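Local coordinates for Phosphoglucomutase/phosphomannomutase family protein (Burkholderia thailandensis, PDB 3UW2) that probably transfers a phosphate group within a hexose phosphate, as a metal-dependent phosphoglucomutase or phosphomannomutase does, at residues 85-88 with 92-95; 101-106 with 175-180; 109-114 with 118-123. All coordinates share one frame; numbering follows the deposited sequence.

Contact 1 of 3, residues 85-88 with 92-95; sequences GLRA and DVVD. With EDO (1,2-ethanediol), chain D.
The last turn of helix 75-88 lies against the start of strand 92-98, with R87 and D92 the nearest residues along the backbone at 5.9 Å between their CA atoms. One branch of V93 carries the whole side-chain contact. The CB of V93 points toward the helix, and its CG2, set opposite the carbonyl carbon, reaches in between two consecutive helix residues. On one of them, CB of L86 lies 3.7 Å from CG2 of V93, and CD1 of L86 rests on the same methyl at 3.9 Å. On the other, CG of R87 comes to 3.6 Å from CG2 of V93. Both helix side chains cross the valine at about a right angle. A beta-branched residue suits this strand, because it packs against the helix close to its own backbone, while L86 offers a longer apolar chain for the layer between helix and sheet. R87 uses its aliphatic stem and its guanidinium differently: its CG rests on V93, then a bend at chi3 (63°) turns the guanidinium away from the valine. There NH1 of R87 donates a 2.7 Å hydrogen bond, at 157°, to O1 of a 1,2-ethanediol, probably from the crystallisation liquor, which meets the group at its edge. NE of R87 bonds the carbonyl oxygen of G170, so a second partner helps fix the guanidinium. The helix and strand belong to the beta-alpha-beta unit of strand 64-69, helix 75-88 and strand 92-98, in the first alpha/beta/alpha domain of the family. L86 also packs on V65 and V67 of the parallel neighbour 64-69 and on F53 of helix 43-59, while V93 and R87 touch Y172 of strand 172-174.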
loop_
_atom_site.group_PDB
_atom_site.type_symbol
_atom_site.label_atom_id
_atom_site.label_comp_id
_atom_site.label_asym_id
_atom_site.label_seq_id
_atom_site.Cartn_x
_atom_site.Cartn_y
_atom_site.Cartn_z
ATOM N N GLY A 85 26.182 -4.809 -4.328
ATOM C CA GLY A 85 25.832 -6.244 -4.304
ATOM C C GLY A 85 25.204 -6.686 -5.620
ATOM O O GLY A 85 25.514 -7.798 -6.142
ATOM N N LEU A 86 24.358 -5.810 -6.197
ATOM C CA LEU A 86 23.680 -6.124 -7.445
ATOM C C LEU A 86 24.752 -6.184 -8.511
ATOM O O LEU A 86 24.750 -7.084 -9.415
ATOM C CB LEU A 86 22.683 -5.031 -7.805
ATOM C CG LEU A 86 21.357 -5.096 -7.026
ATOM C CD1 LEU A 86 20.705 -3.679 -7.016
ATOM C CD2 LEU A 86 20.442 -6.182 -7.609
ATOM N N ARG A 87 25.605 -5.159 -8.496
ATOM C CA ARG A 87 26.686 -5.103 -9.548
ATOM C C ARG A 87 27.696 -6.298 -9.456
ATOM O O ARG A 87 28.165 -6.792 -10.504
ATOM C CB ARG A 87 27.417 -3.775 -9.477
ATOM C CG ARG A 87 26.497 -2.551 -9.697
ATOM C CD ARG A 87 27.246 -1.251 -9.349
ATOM N NE ARG A 87 28.420 -1.015 -10.243
ATOM C CZ ARG A 87 29.377 -0.113 -10.002
ATOM N NH1 ARG A 87 29.311 0.721 -8.922
ATOM N NH2 ARG A 87 30.357 0.047 -10.916
ATOM N N ALA A 88 28.067 -6.714 -8.238
ATOM C CA ALA A 88 28.895 -7.941 -7.957
ATOM C C ALA A 88 28.251 -9.223 -8.500
ATOM O O ALA A 88 28.961 -10.166 -8.788
ATOM C CB ALA A 88 29.160 -8.106 -6.433
ATOM N N ASP A 92 23.452 -4.614 -14.092
ATOM C CA ASP A 92 23.558 -3.161 -14.156
ATOM C C ASP A 92 22.570 -2.456 -13.219
ATOM O O ASP A 92 21.437 -2.914 -13.084
ATOM C CB ASP A 92 23.309 -2.704 -15.575
ATOM C CG ASP A 92 24.338 -3.281 -16.551
ATOM O OD1 ASP A 92 25.436 -3.758 -16.124
ATOM O OD2 ASP A 92 24.007 -3.296 -17.734
ATOM N N VAL A 93 22.971 -1.329 -12.611
ATOM C CA VAL A 93 22.098 -0.626 -11.655
ATOM C C VAL A 93 21.764 0.736 -12.245
ATOM O O VAL A 93 22.640 1.434 -12.750
ATOM C CB VAL A 93 22.774 -0.434 -10.273
ATOM C CG1 VAL A 93 21.950 0.527 -9.357
ATOM C CG2 VAL A 93 22.937 -1.811 -9.624
ATOM N N VAL A 94 20.477 1.067 -12.225
ATOM C CA VAL A 94 19.970 2.409 -12.507
ATOM C C VAL A 94 19.428 2.998 -11.220
ATOM O O VAL A 94 18.435 2.503 -10.643
ATOM C CB VAL A 94 18.883 2.378 -13.582
ATOM C CG1 VAL A 94 18.355 3.798 -13.840
ATOM C CG2 VAL A 94 19.485 1.777 -14.847
ATOM N N ASP A 95 20.112 4.027 -10.747
ATOM C CA ASP A 95 19.800 4.609 -9.460
ATOM C C ASP A 95 18.919 5.854 -9.664
ATOM O O ASP A 95 19.383 6.841 -10.201
ATOM C CB ASP A 95 21.113 4.924 -8.703
ATOM C CG ASP A 95 20.874 5.333 -7.275
ATOM O OD1 ASP A 95 19.716 5.661 -6.893
ATOM O OD2 ASP A 95 21.866 5.352 -6.521
HETATM C C1 EDO D . 27.685 2.442 -6.644
HETATM O O1 EDO D . 27.622 0.977 -6.830
HETATM C C2 EDO D . 26.586 2.968 -5.675
HETATM O O2 EDO D . 27.071 2.637 -4.354
#

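Contact 2 of 3, residues 101-106 with 175-180; sequences TPVGYF and YDVADQ
Helix 101-107 faces the turn that leads into helix 178-186, and the backbones come nearest at V103 and A178, 7.6 Å between CA atoms, leaving side chains to bridge the gap. V177 points into it with both methyls. Its CG1 meets CG1 of V103 at 3.4 Å, tighter than usual for two carbons, as the valines slide past each other in opposite directions. With chi1 at 82°, CG1 of V177 sits between its backbone N and carbonyl carbon, which leaves CG2 to approach the edge of the F106 ring, 4.0 Å from CE2. The same ring reaches Q180: CE2 of F106 lies 4.0 Å from CB of Q180. Compact valines suit the closely packed middle, and the broad phenylalanine ring reaches both V177, just before the helix, and Q180 in its first turn. The turn is secured by D176, whose OD1 accepts from A178 N at 3.0 Å, a capping bond in which the N-H meets OD1 from above the carboxylate plane. F106 also packs edge-to-face with Y181, and V103 touches L209 of helix 206-216. The arrangement is apolar packing of a helix of the first alpha/beta/alpha domain against the start of helix 178-186, beside the metal site: the V103 side chain is about 12 Å from the bound zinc ion, and T101 hydrogen-bonds the zinc ligand D266.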
loop_
_atom_site.group_PDB
_atom_site.type_symbol
_atom_site.label_atom_id
_atom_site.label_comp_id
_atom_site.label_asym_id
_atom_site.label_seq_id
_atom_site.Cartn_x
_atom_site.Cartn_y
_atom_site.Cartn_z
ATOM N N THR A 101 8.253 5.435 -3.200
ATOM C CA THR A 101 8.204 4.046 -3.677
ATOM C C THR A 101 7.504 3.832 -5.046
ATOM O O THR A 101 8.124 3.246 -5.947
ATOM C CB THR A 101 7.535 3.168 -2.572
ATOM O OG1 THR A 101 8.504 3.011 -1.533
ATOM C CG2 THR A 101 7.195 1.772 -3.052
ATOM N N PRO A 102 6.296 4.408 -5.276
ATOM C CA PRO A 102 5.671 4.149 -6.555
ATOM C C PRO A 102 6.456 4.825 -7.665
ATOM O O PRO A 102 6.259 4.473 -8.815
ATOM C CB PRO A 102 4.264 4.796 -6.449
ATOM C CG PRO A 102 4.405 5.741 -5.344
ATOM C CD PRO A 102 5.472 5.282 -4.423
ATOM N N VAL A 103 7.323 5.791 -7.353
ATOM C CA VAL A 103 8.171 6.371 -8.441
ATOM C C VAL A 103 9.253 5.345 -8.910
ATOM O O VAL A 103 9.593 5.265 -10.091
ATOM C CB VAL A 103 8.801 7.758 -8.023
ATOM C CG1 VAL A 103 9.721 8.322 -9.143
ATOM C CG2 VAL A 103 7.648 8.728 -7.763
ATOM N N GLY A 104 9.818 4.589 -7.976
ATOM C CA GLY A 104 10.695 3.452 -8.310
ATOM C C GLY A 104 9.890 2.416 -9.153
ATOM O O GLY A 104 10.390 1.942 -10.209
ATOM N N TYR A 105 8.632 2.137 -8.781
ATOM C CA TYR A 105 7.782 1.223 -9.584
ATOM C C TYR A 105 7.598 1.805 -10.984
ATOM O O TYR A 105 7.654 1.096 -11.994
ATOM C CB TYR A 105 6.386 1.042 -8.979
ATOM C CG TYR A 105 6.348 0.387 -7.621
ATOM C CD1 TYR A 105 7.410 -0.407 -7.121
ATOM C CD2 TYR A 105 5.213 0.561 -6.809
ATOM C CE1 TYR A 105 7.286 -1.035 -5.815
ATOM C CE2 TYR A 105 5.097 -0.069 -5.592
ATOM C CZ TYR A 105 6.127 -0.846 -5.079
ATOM O OH TYR A 105 5.924 -1.395 -3.755
ATOM N N PHE A 106 7.423 3.126 -11.041
ATOM C CA PHE A 106 7.154 3.762 -12.321
ATOM C C PHE A 106 8.427 3.626 -13.193
ATOM O O PHE A 106 8.328 3.367 -14.425
ATOM C CB PHE A 106 6.776 5.227 -12.101
ATOM C CG PHE A 106 6.728 6.061 -13.398
ATOM C CD1 PHE A 106 5.617 6.017 -14.229
ATOM C CD2 PHE A 106 7.783 6.885 -13.761
ATOM C CE1 PHE A 106 5.541 6.799 -15.376
ATOM C CE2 PHE A 106 7.739 7.651 -14.976
ATOM C CZ PHE A 106 6.624 7.612 -15.760
ATOM N N TYR A 175 19.925 8.349 -12.572
ATOM C CA TYR A 175 18.940 8.822 -13.512
ATOM C C TYR A 175 17.785 9.463 -12.772
ATOM O O TYR A 175 17.207 8.857 -11.855
ATOM C CB TYR A 175 18.407 7.667 -14.400
ATOM C CG TYR A 175 17.422 8.159 -15.427
ATOM C CD1 TYR A 175 17.855 8.924 -16.538
ATOM C CD2 TYR A 175 16.037 7.926 -15.271
ATOM C CE1 TYR A 175 16.933 9.402 -17.476
ATOM C CE2 TYR A 175 15.110 8.388 -16.205
ATOM C CZ TYR A 175 15.558 9.128 -17.309
ATOM O OH TYR A 175 14.652 9.598 -18.237
ATOM N N ASP A 176 17.452 10.697 -13.152
ATOM C CA ASP A 176 16.321 11.333 -12.499
ATOM C C ASP A 176 15.070 11.125 -13.355
ATOM O O ASP A 176 14.950 11.642 -14.446
ATOM C CB ASP A 176 16.608 12.825 -12.176
ATOM C CG ASP A 176 15.480 13.500 -11.330
ATOM O OD1 ASP A 176 14.441 12.930 -10.999
ATOM O OD2 ASP A 176 15.651 14.658 -11.000
ATOM N N VAL A 177 14.128 10.397 -12.801
ATOM C CA VAL A 177 12.868 10.003 -13.465
ATOM C C VAL A 177 11.649 10.903 -13.021
ATOM O O VAL A 177 10.499 10.740 -13.503
ATOM C CB VAL A 177 12.587 8.516 -13.137
ATOM C CG1 VAL A 177 11.938 8.384 -11.771
ATOM C CG2 VAL A 177 11.666 7.900 -14.182
ATOM N N ALA A 178 11.914 11.906 -12.186
ATOM C CA ALA A 178 10.814 12.755 -11.671
ATOM C C ALA A 178 10.052 13.536 -12.743
ATOM O O ALA A 178 8.820 13.604 -12.716
ATOM C CB ALA A 178 11.352 13.714 -10.596
ATOM N N ASP A 179 10.772 14.128 -13.679
ATOM C CA ASP A 179 10.133 14.918 -14.717
ATOM C C ASP A 179 9.246 14.010 -15.575
ATOM O O ASP A 179 8.131 14.416 -15.895
ATOM C CB ASP A 179 11.157 15.559 -15.664
ATOM C CG ASP A 179 11.918 16.701 -15.025
ATOM O OD1 ASP A 179 11.586 17.144 -13.904
ATOM O OD2 ASP A 179 12.882 17.150 -15.669
ATOM N N GLN A 180 9.749 12.831 -15.989
ATOM C CA GLN A 180 8.894 11.901 -16.769
ATOM C C GLN A 180 7.639 11.544 -15.949
ATOM O O GLN A 180 6.539 11.469 -16.463
ATOM C CB GLN A 180 9.561 10.570 -17.063
ATOM C CG GLN A 180 10.549 10.599 -18.175
ATOM C CD GLN A 180 11.162 9.245 -18.392
ATOM O OE1 GLN A 180 12.365 9.053 -18.203
ATOM N NE2 GLN A 180 10.351 8.306 -18.828
#

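Contact 3 of 3, residues 109-114 with 118-123; sequences SVPLAL and ERRVDS. With EDO (1,2-ethanediol), chain E.
A water molecule is gripped by three groups of the two segments: it donates to the carbonyl oxygen of V110 at 2.6 Å and accepts from the backbone N of V121 at 2.7 Å and from NH1 of R120. It thus joins the two segments just beyond the point where direct pairing ends. That pairing is the antiparallel hydrogen-bonded pair of L112 and R119, in which L112 N donates to R119 O and R119 N to L112 O, both at 2.9 Å. The second of these lies in the carbonyl plane of L112, whereas the first reaches R119 O tilted 32° from its plane. L112 O also receives a CA-H...O contact from CA of E118 at 3.2 Å. R120 folds back along the other segment through a bend at chi2 (65°), which lays its guanidinium over S109 and V110; S109 O lies 3.3 Å above one face. NH1 of R120 also bonds the carbonyl oxygen of A108, while NE and NH2 of R120 donate weak hydrogen bonds to a 1,2-ethanediol, probably from the crystallisation liquor. R119 instead runs out extended, its CB 3.9 Å from CD1 of L114, to salt bridges with D92 and D63. On the exposed side, the carboxylate carbon CD of E118 rests 3.6 Å from CB of P111. Proline suits the segment before the bonded pair because it needs no N-H partner, and L112 suits the buried side, facing V121. The hairpin of strands 112-114 and 117-119 is short, with one sound pair. Its chemistry implies that water and arginine, rather than further strand pairing, continue the connection, the two arginines laying their stems here and carrying their charge to acids (R119) or a carbonyl oxygen (R120).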
loop_
_atom_site.group_PDB
_atom_site.type_symbol
_atom_site.label_atom_id
_atom_site.label_comp_id
_atom_site.label_asym_id
_atom_site.label_seq_id
_atom_site.Cartn_x
_atom_site.Cartn_y
_atom_site.Cartn_z
ATOM N N SER A 109 8.603 0.556 -15.008
ATOM C CA SER A 109 7.423 0.352 -15.879
ATOM C C SER A 109 7.556 0.979 -17.252
ATOM O O SER A 109 6.737 0.669 -18.138
ATOM C CB SER A 109 6.157 0.921 -15.228
ATOM O OG SER A 109 5.928 0.207 -13.998
ATOM N N VAL A 110 8.476 1.916 -17.388
ATOM C CA VAL A 110 8.547 2.699 -18.647
ATOM C C VAL A 110 9.952 2.782 -19.203
ATOM O O VAL A 110 10.932 2.617 -18.481
ATOM C CB VAL A 110 8.008 4.160 -18.502
ATOM C CG1 VAL A 110 6.563 4.167 -17.915
ATOM C CG2 VAL A 110 8.986 5.031 -17.682
ATOM N N PRO A 111 10.061 3.078 -20.507
ATOM C CA PRO A 111 11.389 3.240 -21.134
ATOM C C PRO A 111 12.118 4.400 -20.447
ATOM O O PRO A 111 11.477 5.378 -20.059
ATOM C CB PRO A 111 11.068 3.603 -22.585
ATOM C CG PRO A 111 9.668 3.099 -22.809
ATOM C CD PRO A 111 8.947 3.073 -21.476
ATOM N N LEU A 112 13.425 4.267 -20.238
ATOM C CA LEU A 112 14.181 5.259 -19.480
ATOM C C LEU A 112 15.120 5.860 -20.453
ATOM O O LEU A 112 15.855 5.117 -21.114
ATOM C CB LEU A 112 15.018 4.572 -18.396
ATOM C CG LEU A 112 14.110 3.892 -17.375
ATOM C CD1 LEU A 112 14.880 3.054 -16.362
ATOM C CD2 LEU A 112 13.257 4.951 -16.679
ATOM N N ALA A 113 15.163 7.188 -20.495
ATOM C CA ALA A 113 16.015 7.893 -21.489
ATOM C C ALA A 113 17.415 8.052 -20.924
ATOM O O ALA A 113 17.847 9.165 -20.672
ATOM C CB ALA A 113 15.413 9.242 -21.830
ATOM N N LEU A 114 18.090 6.927 -20.693
ATOM C CA LEU A 114 19.470 6.891 -20.198
ATOM C C LEU A 114 20.515 7.479 -21.190
ATOM O O LEU A 114 20.265 7.551 -22.377
ATOM C CB LEU A 114 19.849 5.458 -19.837
ATOM C CG LEU A 114 18.966 4.718 -18.827
ATOM C CD1 LEU A 114 19.571 3.355 -18.592
ATOM C CD2 LEU A 114 18.684 5.482 -17.509
ATOM N N GLU A 118 17.875 4.756 -24.799
ATOM C CA GLU A 118 16.692 4.255 -24.109
ATOM C C GLU A 118 16.954 2.860 -23.510
ATOM O O GLU A 118 17.672 2.070 -24.096
ATOM C CB GLU A 118 15.586 4.137 -25.127
ATOM C CG GLU A 118 14.241 3.879 -24.466
ATOM C CD GLU A 118 13.133 4.112 -25.468
ATOM O OE1 GLU A 118 12.759 5.287 -25.645
ATOM O OE2 GLU A 118 12.669 3.128 -26.075
ATOM N N ARG A 119 16.378 2.536 -22.359
ATOM C CA ARG A 119 16.498 1.181 -21.888
ATOM C C ARG A 119 15.291 0.888 -20.999
ATOM O O ARG A 119 14.796 1.758 -20.264
ATOM C CB ARG A 119 17.834 0.978 -21.129
ATOM C CG ARG A 119 18.076 -0.420 -20.569
ATOM C CD ARG A 119 19.470 -0.539 -19.900
ATOM N NE ARG A 119 19.789 -1.933 -19.522
ATOM C CZ ARG A 119 20.957 -2.364 -19.014
ATOM N NH1 ARG A 119 21.969 -1.535 -18.792
ATOM N NH2 ARG A 119 21.123 -3.647 -18.715
ATOM N N ARG A 120 14.800 -0.324 -21.127
ATOM C CA ARG A 120 13.674 -0.747 -20.349
ATOM C C ARG A 120 14.200 -1.636 -19.212
ATOM O O ARG A 120 14.947 -2.604 -19.483
ATOM C CB ARG A 120 12.715 -1.475 -21.306
ATOM C CG ARG A 120 11.377 -1.879 -20.702
ATOM C CD ARG A 120 10.441 -0.743 -20.260
ATOM N NE ARG A 120 9.217 -1.399 -19.782
ATOM C CZ ARG A 120 9.042 -1.833 -18.531
ATOM N NH1 ARG A 120 9.977 -1.601 -17.620
ATOM N NH2 ARG A 120 7.919 -2.483 -18.194
ATOM N N VAL A 121 13.860 -1.331 -17.950
ATOM C CA VAL A 121 14.404 -2.119 -16.829
ATOM C C VAL A 121 13.254 -2.540 -15.927
ATOM O O VAL A 121 12.699 -1.702 -15.233
ATOM C CB VAL A 121 15.449 -1.308 -16.004
ATOM C CG1 VAL A 121 16.010 -2.117 -14.822
ATOM C CG2 VAL A 121 16.637 -0.809 -16.846
ATOM N N ASP A 122 12.916 -3.817 -15.871
ATOM C CA ASP A 122 11.661 -4.166 -15.267
ATOM C C ASP A 122 11.784 -4.792 -13.887
ATOM O O ASP A 122 10.792 -5.325 -13.349
ATOM C CB ASP A 122 10.790 -5.014 -16.222
ATOM C CG ASP A 122 11.368 -6.396 -16.493
ATOM O OD1 ASP A 122 12.518 -6.650 -16.155
ATOM O OD2 ASP A 122 10.639 -7.222 -17.061
ATOM N N SER A 123 12.951 -4.672 -13.256
ATOM C CA SER A 123 13.013 -5.065 -11.809
ATOM C C SER A 123 13.422 -3.834 -10.980
ATOM O O SER A 123 14.090 -2.964 -11.507
ATOM C CB SER A 123 14.041 -6.190 -11.628
ATOM O OG SER A 123 13.667 -7.292 -12.442
HETATM C C1 EDO E . 7.193 -1.303 -23.140
HETATM O O1 EDO E . 8.428 -1.287 -22.424
HETATM C C2 EDO E . 6.400 -2.469 -22.588
HETATM O O2 EDO E . 6.142 -2.297 -21.188
HETATM O O HOH W 1 12.034 0.621 -17.323
#

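Contacts 1 and 2 are buried and apolar, whereas contact 3 is partly buried and rests largely on backbone bonds, a water and arginine. Strand 92-98, which supplies one side of contact 1, leads directly into helix 101-107 of contact 2, and that helix is followed by the hairpin of contact 3, nested within the chain loop that contact 2 closes. A salt bridge from D92 to R119 ties contact 1 to contact 3, and V94 packs on L114. Y175 lies where all three meet: its backbone N probably bonds D95 O, and its ring packs on L114. Of the three, contact 2 comes nearest to the zinc site, the others lying away from it.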